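Local coordinates for protein alginate lyase (Bacteroides ovatus, PDB 3NNB) that probably cleaves the polysaccharide alginate by beta-elimination, at residues A[21-24]-A[25-28]; A[96-99]-A[100-103]; A[87-90]-A[91-95]; A[200-203]-A[204-208]; A[250-253]-A[254-258]. All coordinates share one frame; numbering follows the deposited sequence. Where two conformers were deposited one is given.

Contact 1 (A[21-24]-A[25-28])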
loop_
_atom_site.group_PDB
_atom_site.type_symbol
_atom_site.label_atom_id
_atom_site.label_comp_id
_atom_site.label_asym_id
_atom_site.label_seq_id
_atom_site.Cartn_x
_atom_site.Cartn_y
_atom_site.Cartn_z
ATOM N N ALA A 21 -17.275 14.577 12.148
ATOM C CA ALA A 21 -17.073 14.907 10.712
ATOM C C ALA A 21 -17.399 16.361 10.391
ATOM O O ALA A 21 -16.726 16.995 9.595
ATOM C CB ALA A 21 -17.955 14.006 9.884
ATOM N N ASP A 22 -18.427 16.896 11.040
ATOM C CA ASP A 22 -18.837 18.267 10.796
ATOM C C ASP A 22 -18.148 19.321 11.684
ATOM O O ASP A 22 -18.475 20.498 11.588
ATOM C CB ASP A 22 -20.351 18.412 10.997
ATOM C CG ASP A 22 -21.168 17.654 9.980
ATOM O OD1 ASP A 22 -20.701 17.438 8.862
ATOM O OD2 ASP A 22 -22.305 17.274 10.287
ATOM N N SER A 23 -17.235 18.906 12.554
ATOM C CA SER A 23 -16.469 19.831 13.402
ATOM C C SER A 23 -15.481 20.632 12.564
ATOM O O SER A 23 -15.161 20.261 11.424
ATOM C CB SER A 23 -15.720 19.075 14.475
ATOM O OG SER A 23 -14.602 18.397 13.928
ATOM N N PRO A 24 -15.002 21.772 13.102
ATOM C CA PRO A 24 -14.101 22.594 12.294
ATOM C C PRO A 24 -12.801 21.899 11.971
ATOM O O PRO A 24 -12.200 22.170 10.930
ATOM C CB PRO A 24 -13.854 23.822 13.195
ATOM C CG PRO A 24 -15.063 23.925 14.001
ATOM C CD PRO A 24 -15.525 22.523 14.270
ATOM N N LEU A 25 -12.408 20.978 12.831
ATOM C CA LEU A 25 -11.179 20.257 12.603
ATOM C C LEU A 25 -11.259 19.349 11.361
ATOM O O LEU A 25 -10.252 19.205 10.657
ATOM C CB LEU A 25 -10.809 19.436 13.824
ATOM C CG LEU A 25 -9.388 18.894 13.835
ATOM C CD1 LEU A 25 -8.353 19.986 13.558
ATOM C CD2 LEU A 25 -9.160 18.230 15.185
ATOM N N TYR A 26 -12.438 18.764 11.095
ATOM C CA TYR A 26 -12.563 17.705 10.045
ATOM C C TYR A 26 -13.394 18.096 8.837
ATOM O O TYR A 26 -13.278 17.487 7.762
ATOM C CB TYR A 26 -13.066 16.393 10.642
ATOM C CG TYR A 26 -12.158 15.875 11.741
ATOM C CD1 TYR A 26 -10.780 15.707 11.526
ATOM C CD2 TYR A 26 -12.654 15.592 13.010
ATOM C CE1 TYR A 26 -9.951 15.254 12.545
ATOM C CE2 TYR A 26 -11.838 15.154 14.029
ATOM C CZ TYR A 26 -10.486 15.002 13.810
ATOM O OH TYR A 26 -9.699 14.586 14.859
ATOM N N ALA A 27 -14.263 19.093 8.999
ATOM C CA ALA A 27 -15.163 19.411 7.927
ATOM C C ALA A 27 -14.511 19.706 6.565
ATOM O O ALA A 27 -15.009 19.233 5.537
ATOM C CB ALA A 27 -16.130 20.536 8.353
ATOM N N PRO A 28 -13.403 20.471 6.528
ATOM C CA PRO A 28 -12.727 20.722 5.238
ATOM C C PRO A 28 -12.270 19.435 4.521
ATOM O O PRO A 28 -12.453 19.284 3.299
ATOM C CB PRO A 28 -11.542 21.605 5.628
ATOM C CG PRO A 28 -11.986 22.285 6.893
ATOM C CD PRO A 28 -12.829 21.288 7.614
#

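Contact 2 (A[96-99]-A[100-103])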
loop_
_atom_site.group_PDB
_atom_site.type_symbol
_atom_site.label_atom_id
_atom_site.label_comp_id
_atom_site.label_asym_id
_atom_site.label_seq_id
_atom_site.Cartn_x
_atom_site.Cartn_y
_atom_site.Cartn_z
ATOM N N LEU A 96 -0.384 -1.342 -19.827
ATOM C CA LEU A 96 -0.764 -2.621 -19.209
ATOM C C LEU A 96 -1.742 -2.353 -18.051
ATOM O O LEU A 96 -2.501 -1.400 -18.124
ATOM C CB LEU A 96 0.492 -3.384 -18.828
ATOM C CG LEU A 96 1.453 -3.652 -19.982
ATOM C CD1 LEU A 96 2.649 -4.501 -19.520
ATOM C CD2 LEU A 96 0.689 -4.347 -21.142
ATOM N N ASP A 97 -1.788 -3.221 -17.036
ATOM C CA ASP A 97 -2.859 -3.183 -16.037
ATOM C C ASP A 97 -2.637 -2.314 -14.799
ATOM O O ASP A 97 -3.569 -2.084 -14.030
ATOM C CB ASP A 97 -3.170 -4.619 -15.569
ATOM C CG ASP A 97 -3.784 -5.487 -16.651
ATOM O OD1 ASP A 97 -4.490 -4.916 -17.517
ATOM O OD2 ASP A 97 -3.568 -6.722 -16.600
ATOM N N ARG A 98 -1.400 -1.904 -14.553
ATOM C CA ARG A 98 -1.012 -1.307 -13.241
ATOM C C ARG A 98 -1.812 -0.059 -12.898
ATOM O O ARG A 98 -2.298 0.080 -11.753
ATOM C CB ARG A 98 0.475 -0.938 -13.207
ATOM C CG ARG A 98 0.898 -0.226 -11.957
ATOM C CD ARG A 98 0.755 -1.122 -10.763
ATOM N NE ARG A 98 1.151 -0.476 -9.506
ATOM C CZ ARG A 98 0.328 0.224 -8.724
ATOM N NH1 ARG A 98 -0.923 0.417 -9.059
ATOM N NH2 ARG A 98 0.784 0.723 -7.570
ATOM N N ASN A 99 -1.940 0.851 -13.853
ATOM C CA ASN A 99 -2.666 2.112 -13.584
ATOM C C ASN A 99 -4.162 1.930 -13.491
ATOM O O ASN A 99 -4.806 2.614 -12.715
ATOM C CB ASN A 99 -2.267 3.209 -14.588
ATOM C CG ASN A 99 -0.804 3.696 -14.373
ATOM O OD1 ASN A 99 -0.236 3.497 -13.296
ATOM N ND2 ASN A 99 -0.212 4.332 -15.405
ATOM N N LYS A 100 -4.719 0.983 -14.226
ATOM C CA LYS A 100 -6.130 0.653 -14.083
ATOM C C LYS A 100 -6.399 0.061 -12.695
ATOM O O LYS A 100 -7.370 0.438 -12.028
ATOM C CB LYS A 100 -6.614 -0.316 -15.168
ATOM C CG LYS A 100 -6.572 0.137 -16.649
ATOM C CD LYS A 100 -7.151 1.463 -16.907
ATOM C CE LYS A 100 -7.418 1.682 -18.444
ATOM N NZ LYS A 100 -8.872 1.385 -18.847
ATOM N N LEU A 101 -5.531 -0.855 -12.250
ATOM C CA LEU A 101 -5.664 -1.415 -10.915
ATOM C C LEU A 101 -5.597 -0.283 -9.870
ATOM O O LEU A 101 -6.376 -0.286 -8.900
ATOM C CB LEU A 101 -4.588 -2.490 -10.683
ATOM C CG LEU A 101 -4.731 -3.237 -9.324
ATOM C CD1 LEU A 101 -4.372 -4.719 -9.439
ATOM C CD2 LEU A 101 -3.872 -2.506 -8.287
ATOM N N GLY A 102 -4.608 0.614 -10.025
ATOM C CA GLY A 102 -4.466 1.746 -9.124
ATOM C C GLY A 102 -5.726 2.599 -9.081
ATOM O O GLY A 102 -6.159 3.028 -8.011
ATOM N N ASP A 103 -6.263 2.915 -10.255
ATOM C CA ASP A 103 -7.456 3.775 -10.337
ATOM C C ASP A 103 -8.619 3.105 -9.605
ATOM O O ASP A 103 -9.381 3.768 -8.894
ATOM C CB ASP A 103 -7.894 4.002 -11.780
ATOM C CG ASP A 103 -7.010 4.989 -12.521
ATOM O OD1 ASP A 103 -6.233 5.725 -11.897
ATOM O OD2 ASP A 103 -7.129 4.973 -13.755
HETATM O O HOH W 1 -3.166 0.819 -16.691
#

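Contact 3 (A[87-90]-A[91-95])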
loop_
_atom_site.group_PDB
_atom_site.type_symbol
_atom_site.label_atom_id
_atom_site.label_comp_id
_atom_site.label_asym_id
_atom_site.label_seq_id
_atom_site.Cartn_x
_atom_site.Cartn_y
_atom_site.Cartn_z
ATOM N N GLY A 87 14.480 4.494 -10.283
ATOM C CA GLY A 87 13.771 5.692 -9.896
ATOM C C GLY A 87 13.096 6.459 -11.008
ATOM O O GLY A 87 12.391 7.435 -10.753
ATOM N N GLN A 88 13.306 6.035 -12.251
ATOM C CA GLN A 88 12.714 6.694 -13.420
ATOM C C GLN A 88 11.674 5.778 -14.045
ATOM O O GLN A 88 12.030 4.710 -14.561
ATOM C CB GLN A 88 13.810 7.064 -14.435
ATOM C CG GLN A 88 14.910 7.984 -13.862
ATOM C CD GLN A 88 15.856 8.501 -14.942
ATOM O OE1 GLN A 88 15.458 9.281 -15.784
ATOM N NE2 GLN A 88 17.077 8.046 -14.929
ATOM N N ARG A 89 10.403 6.186 -13.956
ATOM C CA ARG A 89 9.277 5.362 -14.359
ATOM C C ARG A 89 8.987 5.470 -15.870
ATOM O O ARG A 89 8.659 6.555 -16.398
ATOM C CB ARG A 89 8.011 5.665 -13.529
ATOM C CG ARG A 89 8.125 5.267 -12.066
ATOM C CD ARG A 89 6.837 5.577 -11.256
ATOM N NE ARG A 89 5.733 4.644 -11.525
ATOM C CZ ARG A 89 5.456 3.523 -10.851
ATOM N NH1 ARG A 89 6.203 3.125 -9.827
ATOM N NH2 ARG A 89 4.406 2.771 -11.222
ATOM N N ASN A 90 9.075 4.338 -16.551
ATOM C CA ASN A 90 8.832 4.296 -17.992
ATOM C C ASN A 90 7.339 4.437 -18.298
ATOM O O ASN A 90 6.542 3.661 -17.825
ATOM C CB ASN A 90 9.327 2.970 -18.524
ATOM C CG ASN A 90 9.103 2.804 -20.010
ATOM O OD1 ASN A 90 8.411 3.614 -20.668
ATOM N ND2 ASN A 90 9.630 1.686 -20.540
ATOM N N PRO A 91 6.953 5.503 -18.994
ATOM C CA PRO A 91 5.515 5.705 -19.194
ATOM C C PRO A 91 4.825 4.584 -19.968
ATOM O O PRO A 91 3.595 4.527 -19.948
ATOM C CB PRO A 91 5.451 7.041 -19.931
ATOM C CG PRO A 91 6.787 7.261 -20.480
ATOM C CD PRO A 91 7.762 6.588 -19.559
ATOM N N GLU A 92 5.574 3.739 -20.666
ATOM C CA GLU A 92 4.997 2.550 -21.326
ATOM C C GLU A 92 4.237 1.688 -20.379
ATOM O O GLU A 92 3.381 0.945 -20.785
ATOM C CB GLU A 92 6.098 1.663 -21.952
ATOM C CG GLU A 92 6.726 2.262 -23.158
ATOM C CD GLU A 92 7.649 1.286 -23.841
ATOM O OE1 GLU A 92 8.554 0.726 -23.200
ATOM O OE2 GLU A 92 7.490 1.097 -25.042
ATOM N N LEU A 93 4.573 1.747 -19.099
ATOM C CA LEU A 93 3.841 0.909 -18.136
ATOM C C LEU A 93 2.326 1.128 -18.139
ATOM O O LEU A 93 1.549 0.224 -17.789
ATOM C CB LEU A 93 4.445 1.044 -16.753
ATOM C CG LEU A 93 4.125 2.310 -15.959
ATOM C CD1 LEU A 93 2.743 2.198 -15.256
ATOM C CD2 LEU A 93 5.237 2.499 -14.930
ATOM N N ASP A 94 1.904 2.301 -18.604
ATOM C CA ASP A 94 0.493 2.687 -18.633
ATOM C C ASP A 94 -0.319 1.852 -19.613
ATOM O O ASP A 94 -1.540 1.809 -19.507
ATOM C CB ASP A 94 0.371 4.167 -18.994
ATOM C CG ASP A 94 -1.054 4.658 -18.903
ATOM O OD1 ASP A 94 -1.637 4.517 -17.804
ATOM O OD2 ASP A 94 -1.587 5.160 -19.924
ATOM N N LYS A 95 0.350 1.181 -20.557
ATOM C CA LYS A 95 -0.331 0.355 -21.559
ATOM C C LYS A 95 -0.908 -0.935 -20.971
ATOM O O LYS A 95 -1.776 -1.573 -21.579
ATOM C CB LYS A 95 0.634 -0.042 -22.690
ATOM C CG LYS A 95 1.167 1.104 -23.530
ATOM C CD LYS A 95 2.231 0.553 -24.546
ATOM C CE LYS A 95 3.177 1.649 -25.133
ATOM N NZ LYS A 95 4.511 1.068 -25.603
#

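Contact 4 (A[200-203]-A[204-208])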
loop_
_atom_site.group_PDB
_atom_site.type_symbol
_atom_site.label_atom_id
_atom_site.label_comp_id
_atom_site.label_asym_id
_atom_site.label_seq_id
_atom_site.Cartn_x
_atom_site.Cartn_y
_atom_site.Cartn_z
ATOM N N THR A 200 -9.011 -15.352 -0.847
ATOM C CA THR A 200 -8.623 -16.703 -0.357
ATOM C C THR A 200 -7.755 -17.363 -1.422
ATOM O O THR A 200 -6.718 -17.935 -1.104
ATOM C CB THR A 200 -9.851 -17.570 -0.053
ATOM O OG1 THR A 200 -10.590 -17.025 1.065
ATOM C CG2 THR A 200 -9.448 -18.996 0.222
ATOM N N GLN A 201 -8.178 -17.259 -2.691
ATOM C CA GLN A 201 -7.421 -17.784 -3.801
ATOM C C GLN A 201 -6.094 -17.096 -3.996
ATOM O O GLN A 201 -5.071 -17.723 -4.239
ATOM C CB GLN A 201 -8.222 -17.760 -5.067
ATOM C CG GLN A 201 -9.332 -18.772 -5.069
ATOM C CD GLN A 201 -10.116 -18.700 -6.380
ATOM O OE1 GLN A 201 -10.982 -17.871 -6.536
ATOM N NE2 GLN A 201 -9.781 -19.552 -7.313
ATOM N N LEU A 202 -6.076 -15.784 -3.860
ATOM C CA LEU A 202 -4.805 -15.064 -3.900
ATOM C C LEU A 202 -3.822 -15.540 -2.833
ATOM O O LEU A 202 -2.657 -15.753 -3.126
ATOM C CB LEU A 202 -5.051 -13.559 -3.753
ATOM C CG LEU A 202 -3.787 -12.697 -3.787
ATOM C CD1 LEU A 202 -3.057 -12.762 -5.168
ATOM C CD2 LEU A 202 -4.037 -11.267 -3.350
ATOM N N VAL A 203 -4.283 -15.677 -1.596
ATOM C CA VAL A 203 -3.456 -16.173 -0.494
ATOM C C VAL A 203 -2.920 -17.589 -0.752
ATOM O O VAL A 203 -1.711 -17.827 -0.541
ATOM C CB VAL A 203 -4.146 -16.074 0.886
ATOM C CG1 VAL A 203 -3.265 -16.842 1.980
ATOM C CG2 VAL A 203 -4.370 -14.562 1.277
ATOM N N GLU A 204 -3.762 -18.458 -1.293
ATOM C CA GLU A 204 -3.314 -19.776 -1.737
ATOM C C GLU A 204 -2.197 -19.677 -2.769
ATOM O O GLU A 204 -1.220 -20.412 -2.692
ATOM C CB GLU A 204 -4.485 -20.578 -2.303
ATOM C CG GLU A 204 -5.406 -21.067 -1.196
ATOM C CD GLU A 204 -6.637 -21.777 -1.707
ATOM O OE1 GLU A 204 -6.980 -21.668 -2.887
ATOM O OE2 GLU A 204 -7.264 -22.438 -0.873
ATOM N N TRP A 205 -2.354 -18.783 -3.744
ATOM C CA TRP A 205 -1.326 -18.590 -4.734
ATOM C C TRP A 205 -0.059 -18.038 -4.080
ATOM O O TRP A 205 1.058 -18.457 -4.439
ATOM C CB TRP A 205 -1.846 -17.646 -5.831
ATOM C CG TRP A 205 -0.848 -17.356 -6.876
ATOM C CD1 TRP A 205 -0.514 -18.158 -7.935
ATOM C CD2 TRP A 205 0.005 -16.217 -6.946
ATOM N NE1 TRP A 205 0.484 -17.563 -8.677
ATOM C CE2 TRP A 205 0.836 -16.382 -8.089
ATOM C CE3 TRP A 205 0.189 -15.089 -6.141
ATOM C CZ2 TRP A 205 1.812 -15.459 -8.428
ATOM C CZ3 TRP A 205 1.139 -14.167 -6.501
ATOM C CH2 TRP A 205 1.952 -14.363 -7.636
HETATM N N MSE A 206 -0.195 -17.065 -3.175
HETATM C CA MSE A 206 0.977 -16.448 -2.522
HETATM C C MSE A 206 1.808 -17.483 -1.750
HETATM O O MSE A 206 3.032 -17.401 -1.708
HETATM C CB MSE A 206 0.552 -15.350 -1.572
HETATM C CG MSE A 206 0.095 -14.107 -2.306
HETATM SE SE MSE A 206 -0.687 -12.788 -1.106
HETATM C CE MSE A 206 0.896 -12.245 -0.182
ATOM N N GLN A 207 1.126 -18.440 -1.150
ATOM C CA GLN A 207 1.819 -19.451 -0.359
ATOM C C GLN A 207 2.417 -20.614 -1.167
ATOM O O GLN A 207 3.241 -21.342 -0.635
ATOM C CB GLN A 207 0.923 -19.971 0.749
ATOM C CG GLN A 207 0.724 -18.922 1.846
ATOM C CD GLN A 207 0.832 -19.523 3.241
ATOM O OE1 GLN A 207 1.841 -19.348 3.926
ATOM N NE2 GLN A 207 -0.196 -20.243 3.655
ATOM N N THR A 208 2.059 -20.738 -2.445
ATOM C CA THR A 208 2.520 -21.839 -3.306
ATOM C C THR A 208 3.331 -21.486 -4.545
ATOM O O THR A 208 4.187 -22.262 -4.949
ATOM C CB THR A 208 1.351 -22.764 -3.715
ATOM O OG1 THR A 208 0.362 -22.008 -4.448
ATOM C CG2 THR A 208 0.739 -23.415 -2.444
#

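Contact 5 (A[250-253]-A[254-258])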
loop_
_atom_site.group_PDB
_atom_site.type_symbol
_atom_site.label_atom_id
_atom_site.label_comp_id
_atom_site.label_asym_id
_atom_site.label_seq_id
_atom_site.Cartn_x
_atom_site.Cartn_y
_atom_site.Cartn_z
ATOM N N PHE A 250 7.814 -11.766 12.046
ATOM C CA PHE A 250 8.169 -10.529 11.339
ATOM C C PHE A 250 9.397 -9.785 11.923
ATOM O O PHE A 250 10.261 -9.358 11.163
ATOM C CB PHE A 250 6.912 -9.656 11.216
ATOM C CG PHE A 250 7.077 -8.355 10.481
ATOM C CD1 PHE A 250 6.888 -8.291 9.092
ATOM C CD2 PHE A 250 7.325 -7.183 11.173
ATOM C CE1 PHE A 250 6.960 -7.092 8.436
ATOM C CE2 PHE A 250 7.410 -5.991 10.513
ATOM C CZ PHE A 250 7.179 -5.948 9.153
ATOM N N PRO A 251 9.529 -9.701 13.246
ATOM C CA PRO A 251 10.722 -8.961 13.738
ATOM C C PRO A 251 12.030 -9.582 13.300
ATOM O O PRO A 251 12.891 -8.877 12.747
ATOM C CB PRO A 251 10.534 -8.999 15.267
ATOM C CG PRO A 251 8.996 -9.004 15.405
ATOM C CD PRO A 251 8.578 -9.975 14.354
ATOM N N GLU A 252 12.203 -10.889 13.487
ATOM C CA GLU A 252 13.454 -11.536 13.112
ATOM C C GLU A 252 13.632 -11.619 11.602
ATOM O O GLU A 252 14.714 -11.389 11.102
ATOM C CB GLU A 252 13.562 -12.938 13.737
ATOM C CG GLU A 252 13.749 -12.907 15.242
ATOM C CD GLU A 252 13.859 -14.293 15.858
ATOM O OE1 GLU A 252 14.582 -15.152 15.307
ATOM O OE2 GLU A 252 13.228 -14.510 16.906
ATOM N N LYS A 253 12.555 -11.907 10.861
ATOM C CA LYS A 253 12.656 -12.106 9.423
ATOM C C LYS A 253 12.861 -10.809 8.649
ATOM O O LYS A 253 13.610 -10.789 7.645
ATOM C CB LYS A 253 11.408 -12.806 8.901
ATOM C CG LYS A 253 11.519 -13.311 7.472
ATOM C CD LYS A 253 10.222 -14.041 7.024
ATOM C CE LYS A 253 9.924 -15.286 7.819
ATOM N NZ LYS A 253 11.065 -16.263 7.747
ATOM N N ARG A 254 12.239 -9.736 9.141
ATOM C CA ARG A 254 12.177 -8.469 8.391
ATOM C C ARG A 254 12.860 -7.310 9.136
ATOM O O ARG A 254 13.803 -6.719 8.635
ATOM C CB ARG A 254 10.735 -8.082 8.042
ATOM C CG ARG A 254 9.953 -9.172 7.341
ATOM C CD ARG A 254 10.591 -9.646 6.029
ATOM N NE ARG A 254 9.788 -10.727 5.462
ATOM C CZ ARG A 254 10.079 -11.379 4.343
ATOM N NH1 ARG A 254 11.194 -11.140 3.688
ATOM N NH2 ARG A 254 9.239 -12.286 3.894
ATOM N N LEU A 255 12.414 -6.996 10.350
ATOM C CA LEU A 255 12.947 -5.819 11.020
ATOM C C LEU A 255 14.430 -5.950 11.329
ATOM O O LEU A 255 15.202 -5.037 11.102
ATOM C CB LEU A 255 12.203 -5.515 12.343
ATOM C CG LEU A 255 10.712 -5.205 12.179
ATOM C CD1 LEU A 255 10.077 -4.985 13.537
ATOM C CD2 LEU A 255 10.419 -4.015 11.206
ATOM N N PHE A 256 14.831 -7.082 11.905
ATOM C CA PHE A 256 16.214 -7.187 12.381
ATOM C C PHE A 256 17.164 -7.489 11.213
ATOM O O PHE A 256 18.391 -7.326 11.340
ATOM C CB PHE A 256 16.362 -8.235 13.496
ATOM C CG PHE A 256 15.434 -8.037 14.690
ATOM C CD1 PHE A 256 14.876 -6.801 15.005
ATOM C CD2 PHE A 256 15.120 -9.123 15.510
ATOM C CE1 PHE A 256 14.009 -6.644 16.097
ATOM C CE2 PHE A 256 14.260 -8.953 16.609
ATOM C CZ PHE A 256 13.724 -7.737 16.890
ATOM N N ALA A 257 16.609 -7.957 10.107
ATOM C CA ALA A 257 17.379 -8.219 8.911
ATOM C C ALA A 257 17.681 -6.895 8.174
ATOM O O ALA A 257 18.781 -6.719 7.660
ATOM C CB ALA A 257 16.626 -9.174 7.998
ATOM N N GLN A 258 16.686 -6.030 8.089
ATOM C CA GLN A 258 16.686 -4.829 7.217
ATOM C C GLN A 258 17.080 -3.509 7.892
ATOM O O GLN A 258 17.397 -2.545 7.185
ATOM C CB GLN A 258 15.322 -4.654 6.536
ATOM C CG GLN A 258 14.923 -5.847 5.690
ATOM C CD GLN A 258 13.743 -5.615 4.794
ATOM O OE1 GLN A 258 13.406 -4.464 4.417
ATOM N NE2 GLN A 258 13.091 -6.732 4.414
#

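Contact 1 (A[21-24]-A[25-28])
Ser23 O is gripped by two backbone amides of the following turn. Ala27 N donates at 2.8 Å to Ser23 O and lies almost in line with the carbonyl, whereas Tyr26 N, 3.1 Å from Ser23 O, comes in from above the carbonyl plane. The methyl CB of Ala27 also rests 3.2 Å from Ser23 O. Two residues before Ser23, Ala21 O receives a CA-H...O contact from Ala27 CA at 3.3 Å. Ser23 is extended (psi 161°), and the chain then coils: Pro24, Leu25 and Tyr26 wind the turn that leads into helix 27-41. Pro24 O ends 3.5 Å from Pro28 CD; the proline nitrogen carries no hydrogen that Pro24 O could accept. Ser23 OG lies between the backbone N and the carbonyl carbon (chi1 74°), 3.5 Å from Tyr26 CD2, and bonds to the backbone oxygen of Lys20. Further out, Tyr26 OH is hydrogen-bonded to Glu382 OE2, tying this turn between helices 11-19 and 27-41 to the C-terminal residue, and the Tyr26 ring also touches Lys20 and Ser380.

Contact 2 (A[96-99]-A[100-103])
Arg98 curls back over the next turn of its own helix and brings its guanidinium to Gly102. Both belong to the first turns of helix 98-118, in an all-helical core expected for a six-hairpin-clan lyase. From CB the chain sets out away from residues 100-103; CG stands opposite the backbone N (chi1 175°), and a bend at chi2 (65°) turns CD and NE along the helix. CZ then carries NH1 back to the backbone, 3.8 Å from Gly102 CA, with Gly102 N at the edge of the guanidinium and in its plane. A side chain at Gly102 would point at this group, so the glycine leaves room for the arginine. NH1 also comes within 4.2 Å of Leu101 CD2, and the Arg98 side chain also touches Tyr63 and Asp167.

Beneath it run three i to i+4 backbone bonds, each of 2.9 Å: Leu101 N to Asp97 O, Gly102 N to Arg98 O and Asp103 N to Asn99 O. The polar ends at the start of the helix have partners in other parts of the chain: Asp97 OD2 takes a salt bridge from Lys51 and a hydrogen bond from Met64 N, and Lys100 NZ pairs with Asp50. Leu101 and the Lys100 side chain lie against Trp134 of helix 121-136. At the first turn a water lies 2.7 Å from Leu96 O and accepts from Lys100 N at 2.9 Å.

Contact 3 (A[87-90]-A[91-95])
Asn90 and Glu92 are cross-linked twice, backbone to side chain and side chain to side chain. With CG opposite its own N (chi1 179°), the Asn90 amide swings forward over the coming turn. OD1 accepts from Glu92 N at 2.8 Å, the donor standing above the plane of the side-chain carbonyl. ND2 donates to Glu92 OE1 at 3.0 Å and meets that oxygen on its anti side. The amide and carboxylate planes are only 18° apart, so the two flat groups face this bond almost coplanar, although the side chains themselves run obliquely past each other.

Asn90 O adds a third link, accepting from Leu93 N at 3.0 Å. Here the asparagine leads into the 3-10 segment 91-95, and its OD1-to-Glu92 N bond closes an Asx turn across Pro91. Leu93 holds CG between N and C (chi1 77°), and its CD2 lies 3.4 Å from Asn90 O. An alanine here would take away the carboxamide, and is likely to leave Glu92 N without its acceptor and Glu92 OE1 short of a donor, with the turn freer to unwind.

Neighbours share both ends of the bridge: Asn90 ND2 also donates to Trp70 O, and Tyr82 OH bonds to Glu92 OE1. Lys95 NZ forms a salt bridge with Glu92 OE2 at 3.0 Å, from above the carboxylate plane. With a cation on one oxygen and two donors on the other, Glu92 is probably kept ionised and its carboxylate restrained from turning.

Contact 4 (A[200-203]-A[204-208])
Leu202 touches two residues of the next turn with different parts of its branched end. CG stands opposite the backbone N (chi1 180°) and chi2 of 65° brings CD1 to the six-membered part of the Trp205 indole, 4.1 Å from CE3, while Leu202 CG itself lies 4.1 Å from the selenium of Met206. Trp205 takes the same first torsion (178°), so its indole leads off the helix; Leu202 meets it obliquely. The selenomethionine Met206 chooses the other course: CG stands opposite its own carbonyl carbon, passing 3.3 Å from Leu202 O, and a bend at chi3 then leads the end of the chain away from residues 200-203.

These residues lie near the end of helix 189-208, whose i to i+4 bonds run unbroken from Glu204 N to Thr200 O through Gln207 N to Val203 O. The shortest of them is Met206 N to Leu202 O at 2.8 Å. Glu204 extends beyond CG and lays its aliphatic part back along the helix, CG 3.4 Å from Thr200 O. Thr208 OG1 donates to Glu204 O at 2.9 Å. The buried side of the helix faces helix 221-236: Leu202, Val203 and Met206 all press on Tyr233, and Tyr226 OH bonds to Met206 O. The Trp205 ring meets that of His145, its NE1 making a weak bond to Thr147.

Contact 5 (A[250-253]-A[254-258])
Different first torsions bring Phe250 and Arg254 together: Phe250 CG stands anti to its N (chi1 -178°), Arg254 CG anti to its carbonyl carbon (chi1 -53°). Arg254 CB then lies over one face of the Phe250 ring, 4.1 Å from its centroid, a CH-pi contact, while CG reaches 3.6 Å from Phe250 CD1. Leu255 CD2 meets the ring at Phe250 CE2. One residue on, Pro251 CB makes a CH-pi contact, off-centre, with the Phe256 ring, and Pro251 O lies over that same face. The backbone widens into a pi-type turn: Phe250 O accepts from Arg254 N at 2.9 Å and from Leu255 N at 3.3 Å, from opposite faces of its plane, and Phe256 N donates to Pro251 O at 2.8 Å. Lys253 runs beside Arg254, its CD over one face of the guanidinium. A leucine in place of Arg254 would lack the guanidinium, and is likely to leave Asp227 without its salt-bridge partner and Gln216 O without a donor. Those bonds tie helix 240-258 to helices 221-236 and 210-216, while Phe250 and Leu255 pack on Met288 and Met285 of helix 274-293.

Along the chain the order is contact 1, contact 3, contact 2, contact 4, contact 5. Contacts 3 and 2 follow directly on one another, their centres 12 Å apart, and they touch: Asn99 ND2 reaches Asp94 OD1 at 2.8 Å, a probable hydrogen bond that joins the 3-10 segment to the start of helix 98-118. Contacts 4 and 5 sit on helices 189-208 and 240-258, centres 23 Å apart, and both pack against helix 221-236. Contact 1 lies apart, with contact 4 across the centre of the chain, about 41 Å between centres. Contacts 2 to 5 belong to the alginate lyase region of the chain; contacts 2, 4 and 5 lie on three of its helices, contact 3 in the loop leading to the first of them.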